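Local coordinates for protein mannan endo-1,4-beta-mannosidase (Bacillus subtilis, PDB 3CBW) that hydrolyses internal beta-1,4-mannosidic linkages of mannan, galactomannan and glucomannan as a secreted family 26 glycoside hydrolase, at residues Ile87-Leu99 against Ala150-Leu162. The protein carries 3 engineered substitutions. Sequence-based numbering, arbitrary orientation.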
ATOM      1  N   ILE A  87      -5.966   5.668 -22.259  1.00 14.23           N
ATOM      2  CA  ILE A  87      -5.357   4.889 -21.175  1.00 13.80           C
ATOM      3  C   ILE A  87      -5.827   5.328 -19.779  1.00 13.66           C
ATOM      4  O   ILE A  87      -6.038   4.487 -18.905  1.00 13.28           O
ATOM      5  CB  ILE A  87      -3.814   4.860 -21.283  1.00 13.35           C
ATOM      6  CG1 ILE A  87      -3.244   3.796 -20.338  1.00 13.26           C
ATOM      7  CG2 ILE A  87      -3.195   6.261 -21.057  1.00 13.43           C
ATOM      8  CD1 ILE A  87      -1.819   3.438 -20.635  1.00 13.51           C
ATOM      9  N   GLU A  88      -6.040   6.626 -19.591  1.00 13.65           N
ATOM     10  CA  GLU A  88      -6.464   7.132 -18.288  1.00 13.87           C
ATOM     11  C   GLU A  88      -7.901   6.747 -17.901  1.00 13.64           C
ATOM     12  O   GLU A  88      -8.287   6.919 -16.742  1.00 13.51           O
ATOM     13  CB  GLU A  88      -6.195   8.640 -18.142  1.00 15.20           C
ATOM     14  CG  GLU A  88      -7.071   9.541 -18.997  1.00 16.65           C
ATOM     15  CD  GLU A  88      -6.541   9.781 -20.416  1.00 18.49           C
ATOM     16  OE1 GLU A  88      -5.718   8.988 -20.936  1.00 18.48           O
ATOM     17  OE2 GLU A  88      -6.966  10.785 -21.032  1.00 21.91           O
ATOM     18  N   ASP A  89      -8.681   6.203 -18.842  1.00 13.61           N
ATOM     19  CA  ASP A  89     -10.016   5.688 -18.518  1.00 14.23           C
ATOM     20  C   ASP A  89      -9.942   4.520 -17.525  1.00 13.52           C
ATOM     21  O   ASP A  89     -10.932   4.189 -16.861  1.00 14.16           O
ATOM     22  CB  ASP A  89     -10.760   5.227 -19.779  1.00 14.96           C
ATOM     23  CG  ASP A  89     -11.015   6.348 -20.773  1.00 17.18           C
ATOM     24  OD1 ASP A  89     -10.900   7.538 -20.417  1.00 18.64           O
ATOM     25  OD2 ASP A  89     -11.335   6.012 -21.936  1.00 19.70           O
ATOM     26  N   SER A  90      -8.778   3.877 -17.452  1.00 12.72           N
ATOM     27  CA  SER A  90      -8.522   2.833 -16.471  1.00 12.44           C
ATOM     28  C   SER A  90      -8.550   3.346 -15.028  1.00 11.81           C
ATOM     29  O   SER A  90      -8.706   2.555 -14.119  1.00 11.47           O
ATOM     30  CB  SER A  90      -7.172   2.159 -16.760  1.00 12.73           C
ATOM     31  OG  SER A  90      -6.084   3.049 -16.566  1.00 14.72           O
ATOM     32  N   ILE A  91      -8.367   4.647 -14.835  1.00 11.15           N
ATOM     33  CA  ILE A  91      -8.366   5.255 -13.509  1.00 11.26           C
ATOM     34  C   ILE A  91      -9.772   5.710 -13.136  1.00 10.15           C
ATOM     35  O   ILE A  91     -10.426   6.404 -13.913  1.00 11.15           O
ATOM     36  CB  ILE A  91      -7.422   6.485 -13.480  1.00 11.53           C
ATOM     37  CG1 ILE A  91      -5.999   6.133 -13.948  1.00 13.66           C
ATOM     38  CG2 ILE A  91      -7.436   7.169 -12.114  1.00 10.87           C
ATOM     39  CD1 ILE A  91      -5.264   5.170 -13.057  1.00 14.98           C
ATOM     40  N   ASP A  92     -10.225   5.335 -11.944  1.00  9.97           N
ATOM     41  CA  ASP A  92     -11.495   5.818 -11.382  1.00  9.81           C
ATOM     42  C   ASP A  92     -11.245   6.181  -9.924  1.00  9.75           C
ATOM     43  O   ASP A  92     -10.571   5.439  -9.220  1.00  9.42           O
ATOM     44  CB  ASP A  92     -12.575   4.730 -11.502  1.00 10.61           C
ATOM     45  CG  ASP A  92     -13.947   5.194 -11.028  1.00 11.26           C
ATOM     46  OD1 ASP A  92     -14.816   5.469 -11.888  1.00 13.15           O
ATOM     47  OD2 ASP A  92     -14.180   5.270  -9.798  1.00 11.82           O
ATOM     48  N   VAL A  93     -11.779   7.315  -9.479  1.00  9.49           N
ATOM     49  CA  VAL A  93     -11.497   7.812  -8.131  1.00  9.76           C
ATOM     50  C   VAL A  93     -12.754   7.947  -7.266  1.00 10.23           C
ATOM     51  O   VAL A  93     -12.719   8.559  -6.200  1.00 10.43           O
ATOM     52  CB  VAL A  93     -10.695   9.138  -8.156  1.00  9.87           C
ATOM     53  CG1 VAL A  93      -9.440   8.987  -8.989  1.00 10.37           C
ATOM     54  CG2 VAL A  93     -11.553  10.305  -8.687  1.00 10.71           C
ATOM     55  N   SER A  94     -13.847   7.330  -7.698  1.00 10.32           N
ATOM     56  CA  SER A  94     -15.130   7.455  -6.997  1.00 10.92           C
ATOM     57  C   SER A  94     -15.146   6.863  -5.582  1.00 10.47           C
ATOM     58  O   SER A  94     -16.052   7.176  -4.811  1.00 10.71           O
ATOM     59  CB  SER A  94     -16.272   6.876  -7.836  1.00 12.01           C
ATOM     60  OG  SER A  94     -16.151   5.481  -7.998  1.00 12.78           O
ATOM     61  N   CYS A  95     -14.169   6.022  -5.244  1.00  9.99           N
ATOM     62  CA  CYS A  95     -14.047   5.491  -3.884  1.00  9.30           C
ATOM     63  C   CYS A  95     -13.646   6.573  -2.874  1.00  9.16           C
ATOM     64  O   CYS A  95     -13.714   6.341  -1.675  1.00  9.24           O
ATOM     65  CB  CYS A  95     -13.035   4.349  -3.843  1.00 10.14           C
ATOM     66  SG  CYS A  95     -11.313   4.835  -4.273  1.00  8.55           S
ATOM     67  N   ASN A  96     -13.240   7.748  -3.354  1.00  8.89           N
ATOM     68  CA  ASN A  96     -12.761   8.825  -2.481  1.00  9.41           C
ATOM     69  C   ASN A  96     -13.692   9.171  -1.332  1.00  9.58           C
ATOM     70  O   ASN A  96     -13.243   9.333  -0.207  1.00  9.28           O
ATOM     71  CB  ASN A  96     -12.499  10.093  -3.275  1.00  9.53           C
ATOM     72  CG  ASN A  96     -11.126  10.124  -3.907  1.00  9.30           C
ATOM     73  OD1 ASN A  96     -10.286   9.266  -3.658  1.00  9.34           O
ATOM     74  ND2 ASN A  96     -10.885  11.144  -4.714  1.00 10.08           N
ATOM     75  N   GLY A  97     -14.986   9.315  -1.607  1.00  9.55           N
ATOM     76  CA  GLY A  97     -15.944   9.669  -0.555  1.00  9.61           C
ATOM     77  C   GLY A  97     -15.846   8.725   0.636  1.00  9.53           C
ATOM     78  O   GLY A  97     -15.769   9.160   1.789  1.00  9.32           O
ATOM     79  N   ASP A  98     -15.839   7.424   0.355  1.00  9.01           N
ATOM     80  CA  ASP A  98     -15.732   6.400   1.389  1.00  9.38           C
ATOM     81  C   ASP A  98     -14.396   6.447   2.123  1.00  9.08           C
ATOM     82  O   ASP A  98     -14.341   6.199   3.330  1.00  9.36           O
ATOM     83  CB  ASP A  98     -15.978   5.015   0.802  1.00  9.68           C
ATOM     84  CG  ASP A  98     -17.454   4.752   0.541  1.00 10.08           C
ATOM     85  OD1 ASP A  98     -18.316   5.373   1.200  1.00 10.01           O
ATOM     86  OD2 ASP A  98     -17.757   3.917  -0.329  1.00 14.19           O
ATOM     87  N   LEU A  99     -13.326   6.782   1.407  1.00  8.76           N
ATOM     88  CA  LEU A  99     -12.024   6.903   2.057  1.00  9.28           C
ATOM     89  C   LEU A  99     -11.986   8.084   3.027  1.00  9.50           C
ATOM     90  O   LEU A  99     -11.459   7.972   4.135  1.00  9.50           O
ATOM     91  CB  LEU A  99     -10.928   7.038   1.012  1.00  9.21           C
ATOM     92  CG  LEU A  99     -10.728   5.889   0.018  1.00  9.61           C
ATOM     93  CD1 LEU A  99      -9.568   6.192  -0.907  1.00 10.57           C
ATOM     94  CD2 LEU A  99     -10.523   4.542   0.703  1.00 11.23           C
ATOM     95  N   ALA A 150      -0.675  11.193 -18.349  1.00 11.09           N
ATOM     96  CA  ALA A 150      -2.136  11.272 -18.379  1.00 11.54           C
ATOM     97  C   ALA A 150      -2.765  10.494 -17.224  1.00 10.80           C
ATOM     98  O   ALA A 150      -3.723  10.952 -16.588  1.00 11.07           O
ATOM     99  CB  ALA A 150      -2.685  10.783 -19.715  1.00 12.30           C
ATOM    100  N   MET A 151      -2.231   9.309 -16.949  1.00 10.25           N
ATOM    101  CA  MET A 151      -2.690   8.537 -15.788  1.00  9.85           C
ATOM    102  C   MET A 151      -2.370   9.258 -14.482  1.00  9.67           C
ATOM    103  O   MET A 151      -3.214   9.372 -13.595  1.00  9.10           O
ATOM    104  CB  MET A 151      -2.054   7.145 -15.769  1.00 10.32           C
ATOM    105  CG  MET A 151      -2.512   6.189 -16.899  1.00 10.64           C
ATOM    106  SD  MET A 151      -1.980   4.413 -16.716  1.00  8.05           S
ATOM    107  CE  MET A 151      -0.184   4.608 -16.749  1.00 13.75           C
ATOM    108  N   LEU A 152      -1.138   9.732 -14.358  1.00  9.21           N
ATOM    109  CA  LEU A 152      -0.730  10.392 -13.125  1.00  9.50           C
ATOM    110  C   LEU A 152      -1.582  11.629 -12.860  1.00  9.33           C
ATOM    111  O   LEU A 152      -1.917  11.914 -11.714  1.00  9.23           O
ATOM    112  CB  LEU A 152       0.753  10.758 -13.160  1.00 10.03           C
ATOM    113  CG  LEU A 152       1.754   9.600 -13.323  1.00 10.03           C
ATOM    114  CD1 LEU A 152       3.179  10.116 -13.224  1.00 10.88           C
ATOM    115  CD2 LEU A 152       1.508   8.486 -12.307  1.00 10.32           C
ATOM    116  N   SER A 153      -1.927  12.372 -13.910  1.00  9.50           N
ATOM    117  CA  SER A 153      -2.725  13.575 -13.751  1.00  9.88           C
ATOM    118  C   SER A 153      -4.094  13.252 -13.186  1.00  9.44           C
ATOM    119  O   SER A 153      -4.580  13.947 -12.299  1.00  9.47           O
ATOM    120  CB  SER A 153      -2.864  14.300 -15.086  1.00 10.50           C
ATOM    121  OG  SER A 153      -3.535  15.525 -14.901  1.00 12.41           O
ATOM    122  N   LYS A 154      -4.721  12.191 -13.690  1.00  9.36           N
ATOM    123  CA  LYS A 154      -6.042  11.818 -13.212  1.00  9.85           C
ATOM    124  C   LYS A 154      -5.985  11.291 -11.773  1.00  9.32           C
ATOM    125  O   LYS A 154      -6.861  11.579 -10.966  1.00  9.78           O
ATOM    126  CB  LYS A 154      -6.685  10.800 -14.157  1.00 10.48           C
ATOM    127  CG  LYS A 154      -8.166  10.627 -13.930  1.00 12.04           C
ATOM    128  CD  LYS A 154      -8.799   9.725 -14.974  1.00 13.73           C
ATOM    129  CE  LYS A 154     -10.265   9.538 -14.667  1.00 14.61           C
ATOM    130  NZ  LYS A 154     -10.879   8.534 -15.592  1.00 14.27           N
ATOM    131  N   ILE A 155      -4.946  10.521 -11.466  1.00  9.27           N
ATOM    132  CA  ILE A 155      -4.701  10.039 -10.104  1.00  8.59           C
ATOM    133  C   ILE A 155      -4.551  11.226  -9.150  1.00  8.39           C
ATOM    134  O   ILE A 155      -5.188  11.270  -8.089  1.00  8.71           O
ATOM    135  CB  ILE A 155      -3.453   9.115 -10.052  1.00  8.57           C
ATOM    136  CG1 ILE A 155      -3.754   7.794 -10.770  1.00  8.34           C
ATOM    137  CG2 ILE A 155      -3.032   8.861  -8.601  1.00  9.20           C
ATOM    138  CD1 ILE A 155      -2.511   7.063 -11.226  1.00  9.72           C
ATOM    139  N   ALA A 156      -3.738  12.203  -9.547  1.00  7.93           N
ATOM    140  CA  ALA A 156      -3.510  13.379  -8.713  1.00  8.52           C
ATOM    141  C   ALA A 156      -4.791  14.170  -8.497  1.00  8.90           C
ATOM    142  O   ALA A 156      -5.026  14.662  -7.400  1.00  8.89           O
ATOM    143  CB  ALA A 156      -2.439  14.264  -9.309  1.00  8.79           C
ATOM    144  N   ASP A 157      -5.636  14.273  -9.526  1.00  9.12           N
ATOM    145  CA  ASP A 157      -6.929  14.955  -9.368  1.00 10.11           C
ATOM    146  C   ASP A 157      -7.739  14.260  -8.275  1.00 10.03           C
ATOM    147  O   ASP A 157      -8.377  14.910  -7.449  1.00 11.07           O
ATOM    148  CB  ASP A 157      -7.731  14.945 -10.673  1.00 10.55           C
ATOM    149  CG  ASP A 157      -7.136  15.830 -11.767  1.00 11.53           C
ATOM    150  OD1 ASP A 157      -6.206  16.625 -11.520  1.00 12.68           O
ATOM    151  OD2 ASP A 157      -7.640  15.720 -12.911  1.00 14.13           O
ATOM    152  N   GLY A 158      -7.713  12.928  -8.266  1.00  9.93           N
ATOM    153  CA  GLY A 158      -8.409  12.174  -7.227  1.00 10.29           C
ATOM    154  C   GLY A 158      -7.793  12.410  -5.861  1.00 10.00           C
ATOM    155  O   GLY A 158      -8.500  12.652  -4.888  1.00  9.45           O
ATOM    156  N   LEU A 159      -6.474  12.353  -5.781  1.00  9.43           N
ATOM    157  CA  LEU A 159      -5.801  12.547  -4.491  1.00  9.21           C
ATOM    158  C   LEU A 159      -6.059  13.940  -3.907  1.00  9.14           C
ATOM    159  O   LEU A 159      -6.205  14.105  -2.684  1.00  8.56           O
ATOM    160  CB  LEU A 159      -4.305  12.245  -4.583  1.00  8.98           C
ATOM    161  CG  LEU A 159      -3.970  10.789  -4.933  1.00  9.27           C
ATOM    162  CD1 LEU A 159      -2.489  10.635  -5.181  1.00  9.75           C
ATOM    163  CD2 LEU A 159      -4.423   9.836  -3.856  1.00  9.72           C
ATOM    164  N   GLN A 160      -6.170  14.939  -4.779  1.00  9.09           N
ATOM    165  CA  GLN A 160      -6.436  16.301  -4.337  1.00  9.61           C
ATOM    166  C   GLN A 160      -7.744  16.398  -3.558  1.00  9.93           C
ATOM    167  O   GLN A 160      -7.842  17.170  -2.614  1.00 10.05           O
ATOM    168  CB  GLN A 160      -6.492  17.220  -5.558  1.00  9.85           C
ATOM    169  CG  GLN A 160      -6.755  18.671  -5.243  1.00 11.73           C
ATOM    170  CD  GLN A 160      -5.599  19.319  -4.546  1.00 12.72           C
ATOM    171  OE1 GLN A 160      -4.448  19.174  -4.966  1.00 14.97           O
ATOM    172  NE2 GLN A 160      -5.890  20.054  -3.476  1.00 12.74           N
ATOM    173  N   GLU A 161      -8.742  15.608  -3.959  1.00  9.95           N
ATOM    174  CA  GLU A 161     -10.029  15.635  -3.273  1.00 10.57           C
ATOM    175  C   GLU A 161      -9.863  15.277  -1.787  1.00 10.44           C
ATOM    176  O   GLU A 161     -10.454  15.898  -0.907  1.00 10.53           O
ATOM    177  CB  GLU A 161     -11.025  14.699  -3.952  1.00 11.29           C
ATOM    178  CG  GLU A 161     -12.405  14.805  -3.345  1.00 13.22           C
ATOM    179  CD  GLU A 161     -13.426  13.888  -3.978  1.00 15.03           C
ATOM    180  OE1 GLU A 161     -13.074  13.067  -4.867  1.00 14.72           O
ATOM    181  OE2 GLU A 161     -14.595  14.000  -3.557  1.00 18.45           O
ATOM    182  N   LEU A 162      -9.022  14.286  -1.506  1.00  9.86           N
ATOM    183  CA  LEU A 162      -8.754  13.879  -0.127  1.00 10.41           C
ATOM    184  C   LEU A 162      -7.933  14.940   0.604  1.00  9.94           C
ATOM    185  O   LEU A 162      -8.201  15.238   1.770  1.00  9.92           O
ATOM    186  CB  LEU A 162      -8.040  12.518  -0.101  1.00 10.53           C
ATOM    187  CG  LEU A 162      -8.734  11.412  -0.918  1.00 13.84           C
ATOM    188  CD1 LEU A 162      -7.823  10.215  -1.100  1.00 15.30           C
ATOM    189  CD2 LEU A 162     -10.047  10.998  -0.325  1.00 17.34           C
TER
HETATM  190  O   HOH W   1     -10.549   9.184 -18.295  1.00 19.44           O
HETATM  191  O   HOH W   2     -14.606  10.959  -6.047  1.00 27.98           O
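From Glu-88 beside Met-151 (CA to CA 4.7 Å) to Asn-96 beside Leu-162, residues 87-99 run the same way as helical residues 150-162. Lys-154, CG anti to its own N (chi1 -165°) and extended beyond, lays its methylenes along Ile-91 and brings NZ 2.7 Å from Ile-91 O. NZ also reaches Glu-88 O at 3.3 Å from above the carbonyl plane, the face away from Ile-91 N, and a water bridges NZ to Asp-89 OD1. Replacing this lysine with methionine would probably leave both carbonyls without their ammonium donor and the 3-10 turn less firmly tied. The Ile-91 and Ile-155 side chains cross at about a right angle, Ile-91 CD1 lying 3.8 Å from Ile-155 CG1. The isopropyl group of Val-93 rests on Gly-158 CA, where a CB would clash with CG1. Asn-96 ND2 donates to Gly-158 O (2.8 Å) and Glu-161 OE1. The latter bond, nearly straight (169°), meets OE1 from above the carboxylate plane. Asn-96 OD1 is hydrogen-bonded to Tyr-77 OH. In this TIM-barrel enzyme the contact ties the connection from strand 72-79 to helix 96-104 onto helix 143-163; Leu-99 and Leu-162 rest on Ile-111 of strand 108-114, Ile-155 on Met-211 of helix 194-214.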